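PDB 3CLW: conserved exported protein from Bacteroides fragilis, which is of unknown function but probably hydrolyses O-glycosidic bonds in carbohydrate substrates. Local coordinates for residues A[102-107]-A[168-173]; A[228-233]-A[249-254]; A[263-268]-A[302-307]. One frame throughout, in Å; residues are numbered along the deposited sequence. Where two conformers were deposited one is given.

Contact 1. Residues A[102-107]-A[168-173]; sequences YDFTKQ and AQHFRE
F104 and H170 meet as a face-to-face stack: the ring centroids are 3.8 Å apart and the planes tilt by 9°. The side chains run antiparallel, so each ring covers the other's CB as well as its ring: F104 CB sits 3.8 Å from the centroid of the H170 imidazole, over its face, and H170 CB lies 3.9 Å from the centroid of the F104 ring. These are two CH-pi contacts flanking the stack. With chi1 of 171°, H170 holds its CG trans to the backbone N, which lays the imidazole flat over the F104 ring.

The fold is a TIM barrel, and the contact lies in its outer layer, where the loop leading into helix 108-119 packs on helix 157-173. F104 also touches K166 and S167 of that helix.

Apolar packing adds F171, whose CE1 approaches F104 CD1 at 4.2 Å, obliquely. Its ring also carries the edge of the H170 imidazole over one face, and beyond that it packs on Q111 and M114 of helix 108-119.

Hydrogen bonding shapes the loop. F104 is the second residue of a type I turn from D103 to K106, and D103 OD1 accepts T105 N (3.0 Å, an Asx turn) as well as T105 OG1 (2.8 Å), both from the same face of the carboxylate.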
# COMPACT_ATOMS: atom_id res chain seq x y z
N TYR A 102 -13.85 13.78 23.09
CA TYR A 102 -13.72 13.41 21.67
C TYR A 102 -14.44 14.42 20.81
O TYR A 102 -15.58 14.79 21.10
CB TYR A 102 -14.29 12.02 21.39
CG TYR A 102 -13.35 10.91 21.74
CD1 TYR A 102 -13.27 10.42 23.05
CD2 TYR A 102 -12.55 10.33 20.75
CE1 TYR A 102 -12.39 9.40 23.37
CE2 TYR A 102 -11.70 9.30 21.04
CZ TYR A 102 -11.62 8.84 22.36
OH TYR A 102 -10.75 7.84 22.68
N ASP A 103 -13.77 14.83 19.74
CA ASP A 103 -14.40 15.66 18.71
C ASP A 103 -14.27 14.97 17.35
O ASP A 103 -13.24 15.05 16.69
CB ASP A 103 -13.80 17.07 18.69
CG ASP A 103 -14.54 18.03 17.71
OD1 ASP A 103 -15.47 17.57 17.02
OD2 ASP A 103 -14.19 19.24 17.65
N PHE A 104 -15.34 14.27 16.95
CA PHE A 104 -15.32 13.56 15.68
C PHE A 104 -15.63 14.43 14.42
O PHE A 104 -15.71 13.92 13.29
CB PHE A 104 -16.18 12.27 15.74
CG PHE A 104 -15.52 11.15 16.50
CD1 PHE A 104 -14.32 10.59 16.05
CD2 PHE A 104 -16.09 10.65 17.68
CE1 PHE A 104 -13.69 9.54 16.77
CE2 PHE A 104 -15.48 9.60 18.37
CZ PHE A 104 -14.29 9.04 17.92
N THR A 105 -15.72 15.74 14.61
CA THR A 105 -15.89 16.62 13.45
C THR A 105 -14.55 17.00 12.85
O THR A 105 -14.52 17.64 11.83
CB THR A 105 -16.62 17.94 13.76
OG1 THR A 105 -15.74 18.77 14.53
CG2 THR A 105 -17.96 17.72 14.50
N LYS A 106 -13.45 16.62 13.49
CA LYS A 106 -12.12 16.89 12.96
C LYS A 106 -11.76 15.90 11.83
O LYS A 106 -12.50 14.95 11.60
CB LYS A 106 -11.10 16.84 14.11
CG LYS A 106 -11.42 17.88 15.22
CD LYS A 106 -10.51 17.70 16.42
CE LYS A 106 -10.41 18.98 17.31
NZ LYS A 106 -9.46 18.66 18.48
N GLN A 107 -10.63 16.11 11.14
CA GLN A 107 -10.25 15.25 10.02
C GLN A 107 -11.35 15.20 8.92
O GLN A 107 -11.58 14.15 8.29
CB GLN A 107 -9.87 13.83 10.51
CG GLN A 107 -8.72 13.88 11.57
CD GLN A 107 -7.86 12.61 11.66
OE1 GLN A 107 -7.85 11.95 12.69
NE2 GLN A 107 -7.10 12.30 10.60
N ALA A 168 -12.10 3.66 15.45
CA ALA A 168 -12.61 2.65 14.53
C ALA A 168 -14.08 2.37 14.79
O ALA A 168 -14.88 2.28 13.85
CB ALA A 168 -11.79 1.32 14.58
N GLN A 169 -14.44 2.23 16.06
CA GLN A 169 -15.82 1.90 16.39
C GLN A 169 -16.76 3.02 16.01
O GLN A 169 -17.85 2.75 15.50
CB GLN A 169 -16.01 1.58 17.87
CG GLN A 169 -17.41 1.04 18.20
CD GLN A 169 -17.52 0.57 19.68
OE1 GLN A 169 -16.74 0.98 20.55
NE2 GLN A 169 -18.48 -0.30 19.95
N HIS A 170 -16.35 4.25 16.25
CA HIS A 170 -17.11 5.43 15.80
C HIS A 170 -17.44 5.34 14.31
O HIS A 170 -18.58 5.50 13.91
CB HIS A 170 -16.37 6.73 16.04
CG HIS A 170 -17.03 7.90 15.39
ND1 HIS A 170 -18.08 8.58 15.96
CD2 HIS A 170 -16.80 8.50 14.19
CE1 HIS A 170 -18.49 9.53 15.13
NE2 HIS A 170 -17.71 9.51 14.06
N PHE A 171 -16.43 5.09 13.50
CA PHE A 171 -16.64 5.04 12.06
C PHE A 171 -17.41 3.78 11.61
O PHE A 171 -18.19 3.85 10.64
CB PHE A 171 -15.33 5.30 11.31
CG PHE A 171 -14.89 6.74 11.41
CD1 PHE A 171 -13.98 7.15 12.38
CD2 PHE A 171 -15.49 7.71 10.60
CE1 PHE A 171 -13.61 8.49 12.52
CE2 PHE A 171 -15.13 9.07 10.70
CZ PHE A 171 -14.18 9.45 11.68
N ARG A 172 -17.27 2.68 12.36
CA ARG A 172 -18.13 1.51 12.10
C ARG A 172 -19.60 1.83 12.32
O ARG A 172 -20.46 1.41 11.51
CB ARG A 172 -17.69 0.24 12.87
CG ARG A 172 -16.27 -0.25 12.47
CD ARG A 172 -15.88 -1.59 13.09
NE ARG A 172 -16.68 -2.64 12.52
CZ ARG A 172 -16.39 -3.29 11.39
NH1 ARG A 172 -15.28 -3.05 10.69
NH2 ARG A 172 -17.22 -4.22 10.95
N GLU A 173 -19.87 2.59 13.37
CA GLU A 173 -21.26 2.99 13.73
C GLU A 173 -21.86 4.03 12.75
O GLU A 173 -23.06 4.26 12.74
CB GLU A 173 -21.34 3.41 15.20
CG GLU A 173 -21.09 2.21 16.18
CD GLU A 173 -20.94 2.62 17.65
OE1 GLU A 173 -20.82 3.84 17.94
OE2 GLU A 173 -20.94 1.72 18.52

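Contact 2. Residues A[228-233]-A[249-254]; sequences LIPEVG and DDIIHS
P230 packs its pyrrolidine ring against I251; no planar side chain meets across this contact, and that ring, puckered at CG, comes nearest to one. P230 CG is the foremost atom, 3.5 Å from I251 CG2 and 3.9 Å from I251 CG1; I251 CD1 reaches along to P230 CB at 4.2 Å. The peptide bond between I229 and P230 is cis.

The rest is aliphatic. V232 adds one methyl, CG1, 4.1 Å from I251 CG1, so a single isoleucine spans two residues of the strand and lies against both. P230 and V232 each lie alongside I251, their side chains running antiparallel to it. I251 swings CG1 away from its own carbonyl carbon (chi1 -64°), which leaves CG2 trans to the backbone N; both branches then reach the proline. All three side chains are buried, and L207 and V274 also pack on P230.

I251 is the first residue of helix 251-256, with D250 at the N-cap position, although the D250 side chain makes no capping bond. Strand 226-232, this short helix and strand 270-276 form one beta-alpha-beta unit. Between P230 and V232 in the chain, E231 turns its carboxylate to R69, S182, H277 and S311, side chains from other barrel strands and their ends. P230, V232 and I251, by contrast, are part of the apolar layer between strand and outer helix that is typical of a TIM barrel.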
# COMPACT_ATOMS: atom_id res chain seq x y z
N LEU A 228 -2.75 -4.96 12.57
CA LEU A 228 -1.70 -5.16 11.57
C LEU A 228 -0.39 -4.51 11.99
O LEU A 228 -0.36 -3.32 12.30
CB LEU A 228 -2.13 -4.62 10.19
CG LEU A 228 -1.06 -4.77 9.08
CD1 LEU A 228 -0.73 -6.25 8.78
CD2 LEU A 228 -1.40 -4.02 7.79
N ILE A 229 0.68 -5.31 11.97
CA ILE A 229 2.03 -4.85 12.29
C ILE A 229 2.98 -5.53 11.31
O ILE A 229 2.59 -6.47 10.65
CB ILE A 229 2.40 -5.19 13.79
CG1 ILE A 229 2.31 -6.70 14.04
CG2 ILE A 229 1.46 -4.44 14.75
CD1 ILE A 229 3.20 -7.21 15.15
N PRO A 230 4.27 -5.14 11.27
CA PRO A 230 4.91 -4.00 11.95
C PRO A 230 5.13 -2.75 11.11
O PRO A 230 5.60 -1.74 11.66
CB PRO A 230 6.25 -4.58 12.36
CG PRO A 230 6.57 -5.55 11.24
CD PRO A 230 5.27 -6.05 10.67
N GLU A 231 4.84 -2.80 9.81
CA GLU A 231 5.04 -1.62 8.94
C GLU A 231 6.50 -1.14 8.95
O GLU A 231 6.78 0.08 8.94
CB GLU A 231 4.12 -0.44 9.32
CG GLU A 231 2.66 -0.80 9.44
CD GLU A 231 1.87 -0.60 8.14
OE1 GLU A 231 0.62 -0.59 8.22
OE2 GLU A 231 2.50 -0.45 7.05
N VAL A 232 7.42 -2.10 8.98
CA VAL A 232 8.85 -1.74 8.90
C VAL A 232 9.22 -1.02 7.58
O VAL A 232 8.75 -1.39 6.50
CB VAL A 232 9.83 -2.96 9.19
CG1 VAL A 232 9.89 -3.28 10.73
CG2 VAL A 232 9.48 -4.18 8.38
N GLY A 233 10.06 -0.00 7.69
CA GLY A 233 10.41 0.81 6.52
C GLY A 233 11.19 0.11 5.42
O GLY A 233 11.19 0.55 4.28
N ASP A 249 14.25 -5.51 14.45
CA ASP A 249 14.53 -6.43 13.36
C ASP A 249 14.04 -7.81 13.75
O ASP A 249 13.33 -7.97 14.77
CB ASP A 249 16.02 -6.44 12.99
CG ASP A 249 16.91 -7.05 14.09
OD1 ASP A 249 18.11 -7.26 13.81
OD2 ASP A 249 16.41 -7.30 15.22
N ASP A 250 14.38 -8.79 12.94
CA ASP A 250 14.01 -10.19 13.19
C ASP A 250 12.51 -10.39 13.40
O ASP A 250 12.09 -11.29 14.16
CB ASP A 250 14.82 -10.75 14.39
CG ASP A 250 14.75 -12.25 14.48
OD1 ASP A 250 14.83 -12.89 13.41
OD2 ASP A 250 14.59 -12.79 15.61
N ILE A 251 11.71 -9.56 12.73
CA ILE A 251 10.25 -9.56 12.89
C ILE A 251 9.62 -10.94 12.64
O ILE A 251 8.83 -11.41 13.45
CB ILE A 251 9.55 -8.47 11.99
CG1 ILE A 251 9.96 -7.05 12.42
CG2 ILE A 251 8.03 -8.67 11.96
CD1 ILE A 251 9.57 -6.61 13.86
N ILE A 252 9.96 -11.58 11.53
CA ILE A 252 9.31 -12.84 11.23
C ILE A 252 9.48 -13.88 12.35
O ILE A 252 8.50 -14.41 12.85
CB ILE A 252 9.72 -13.40 9.84
CG1 ILE A 252 9.24 -12.43 8.72
CG2 ILE A 252 9.15 -14.80 9.66
CD1 ILE A 252 9.81 -12.70 7.30
N HIS A 253 10.72 -14.15 12.77
CA HIS A 253 10.97 -15.25 13.71
C HIS A 253 10.60 -14.88 15.13
O HIS A 253 10.05 -15.72 15.87
CB HIS A 253 12.42 -15.77 13.63
CG HIS A 253 12.66 -16.67 12.46
ND1 HIS A 253 12.41 -18.03 12.50
CD2 HIS A 253 13.09 -16.41 11.20
CE1 HIS A 253 12.72 -18.57 11.34
NE2 HIS A 253 13.13 -17.61 10.53
N SER A 254 10.86 -13.64 15.49
CA SER A 254 10.64 -13.19 16.85
C SER A 254 9.16 -12.94 17.16
O SER A 254 8.73 -13.14 18.29
CB SER A 254 11.44 -11.93 17.10
OG SER A 254 11.16 -11.44 18.39

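Contact 3. Residues A[263-268]-A[302-307]; sequences SVLKFK and NGHNTK
An Asx turn at N302 shapes the loop that receives L265, itself held in a type I turn from V264 to F267. The main touch is a CH-pi contact: L265 CD1 lies over one face of the H304 ring, 3.8 Å from its centroid and 15° off the ring normal. L265 and H304 point at each other, methyl against ring face. L265 makes this reach with an extended end, chi2 of -179° placing CD1 as far from CA as the chain allows.

Its other methyl, CD2, leans on the polar part of the same loop, 4.2 Å from T306 OG1 and 4.4 Å from N302 ND2. Those two polar atoms are themselves joined, N302 ND2 donating to T306 OG1 at 2.8 Å with an N-H...O angle of 159° and the hydroxyl close to the amide plane. At the other end of the amide, N302 OD1 accepts the backbone N of H304 (2.9 Å), with the donor well above the carbonyl plane. Both ends of the amide are therefore gripped, which should fix its rotation. N302 ND2 also donates to F256 O, and T306 OG1 bonds to N272 OD1, so these polar atoms are well supplied beside the leucine.

The two loops lead into neighbouring parallel barrel strands, 270-276 and 307-310. On the first of these, N272 ND2 also donates to H304 O, while F256 of helix 251-256 packs against both L265 and T306.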
# COMPACT_ATOMS: atom_id res chain seq x y z
N SER A 263 6.33 -13.40 20.25
CA SER A 263 5.32 -14.00 19.39
C SER A 263 3.96 -13.39 19.69
O SER A 263 3.54 -13.33 20.85
CB SER A 263 5.27 -15.53 19.56
OG SER A 263 4.37 -16.12 18.62
N VAL A 264 3.28 -12.94 18.62
CA VAL A 264 1.94 -12.32 18.74
C VAL A 264 0.85 -13.24 18.22
O VAL A 264 -0.34 -12.91 18.27
CB VAL A 264 1.89 -10.94 18.03
CG1 VAL A 264 2.79 -9.95 18.76
CG2 VAL A 264 2.28 -11.04 16.53
N LEU A 265 1.25 -14.42 17.74
CA LEU A 265 0.36 -15.35 17.03
C LEU A 265 -0.86 -15.74 17.86
O LEU A 265 -1.93 -15.97 17.32
CB LEU A 265 1.14 -16.60 16.57
CG LEU A 265 2.21 -16.48 15.46
CD1 LEU A 265 2.82 -17.86 15.16
CD2 LEU A 265 1.70 -15.80 14.15
N LYS A 266 -0.68 -15.77 19.18
CA LYS A 266 -1.72 -16.13 20.14
C LYS A 266 -2.87 -15.15 20.27
O LYS A 266 -3.95 -15.50 20.75
CB LYS A 266 -1.08 -16.29 21.52
CG LYS A 266 -0.42 -14.99 22.07
CD LYS A 266 0.50 -15.31 23.25
CE LYS A 266 1.09 -14.04 23.87
NZ LYS A 266 2.09 -14.28 24.97
N PHE A 267 -2.65 -13.89 19.89
CA PHE A 267 -3.66 -12.87 20.07
C PHE A 267 -4.79 -13.06 19.07
O PHE A 267 -4.57 -13.10 17.87
CB PHE A 267 -3.05 -11.48 20.01
CG PHE A 267 -2.14 -11.18 21.19
CD1 PHE A 267 -2.67 -11.02 22.47
CD2 PHE A 267 -0.77 -11.11 21.02
CE1 PHE A 267 -1.83 -10.75 23.57
CE2 PHE A 267 0.07 -10.84 22.11
CZ PHE A 267 -0.47 -10.66 23.38
N LYS A 268 -5.98 -13.25 19.62
CA LYS A 268 -7.24 -13.48 18.89
C LYS A 268 -7.50 -12.42 17.79
O LYS A 268 -7.98 -12.74 16.71
CB LYS A 268 -8.37 -13.45 19.92
CG LYS A 268 -9.79 -13.70 19.44
CD LYS A 268 -10.82 -13.18 20.47
CE LYS A 268 -12.29 -13.39 19.97
NZ LYS A 268 -13.35 -12.48 20.64
N ASN A 302 6.46 -20.91 9.01
CA ASN A 302 5.97 -20.67 10.37
C ASN A 302 4.82 -21.59 10.81
O ASN A 302 4.42 -21.60 11.98
CB ASN A 302 5.65 -19.17 10.58
CG ASN A 302 4.22 -18.78 10.19
OD1 ASN A 302 3.57 -19.44 9.40
ND2 ASN A 302 3.74 -17.70 10.79
N GLY A 303 4.28 -22.34 9.85
CA GLY A 303 3.26 -23.35 10.14
C GLY A 303 1.91 -22.75 10.50
O GLY A 303 1.06 -23.41 11.11
N HIS A 304 1.71 -21.49 10.10
CA HIS A 304 0.53 -20.74 10.53
C HIS A 304 -0.30 -20.08 9.42
O HIS A 304 -1.34 -19.45 9.70
CB HIS A 304 0.96 -19.70 11.54
CG HIS A 304 0.47 -19.98 12.92
ND1 HIS A 304 1.16 -20.78 13.81
CD2 HIS A 304 -0.65 -19.56 13.56
CE1 HIS A 304 0.49 -20.84 14.94
NE2 HIS A 304 -0.61 -20.11 14.82
N ASN A 305 0.18 -20.25 8.18
CA ASN A 305 -0.49 -19.71 7.00
C ASN A 305 -0.57 -18.16 7.08
O ASN A 305 -1.57 -17.56 6.70
CB ASN A 305 -1.88 -20.34 6.82
CG ASN A 305 -2.37 -20.31 5.37
OD1 ASN A 305 -1.58 -20.36 4.42
ND2 ASN A 305 -3.69 -20.26 5.19
N THR A 306 0.48 -17.54 7.59
CA THR A 306 0.54 -16.10 7.76
C THR A 306 0.67 -15.43 6.41
O THR A 306 1.46 -15.84 5.59
CB THR A 306 1.68 -15.71 8.71
OG1 THR A 306 1.43 -16.35 9.96
CG2 THR A 306 1.78 -14.18 8.92
N LYS A 307 -0.17 -14.42 6.19
CA LYS A 307 -0.08 -13.59 4.98
C LYS A 307 1.08 -12.57 5.01
O LYS A 307 1.64 -12.24 6.07
CB LYS A 307 -1.41 -12.88 4.74
CG LYS A 307 -2.54 -13.78 4.25
CD LYS A 307 -3.82 -13.02 4.22
CE LYS A 307 -4.90 -13.83 3.54
NZ LYS A 307 -6.18 -13.07 3.43

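All three contacts belong to the barrel domain. Contacts 2 and 3 are neighbours, their centres 13 Å apart, and touch where I229 CD1 meets V264 CG2 at 4.2 Å. Contact 1 stands apart, about 29 Å from contact 2 and about 30 Å from contact 3 between centres, with nearest atoms about 11 and 13 Å away. In glycosidases of this fold the active site lies at the C-terminal ends of the strands. Contact 2, near the end of strand 226-232, is thus probably closer to that pole than contact 3, whose loops enter strands 270-276 and 307-310 from the other end. In contact 1, 168-173 leads toward strand 178-182 and likewise lies near that end.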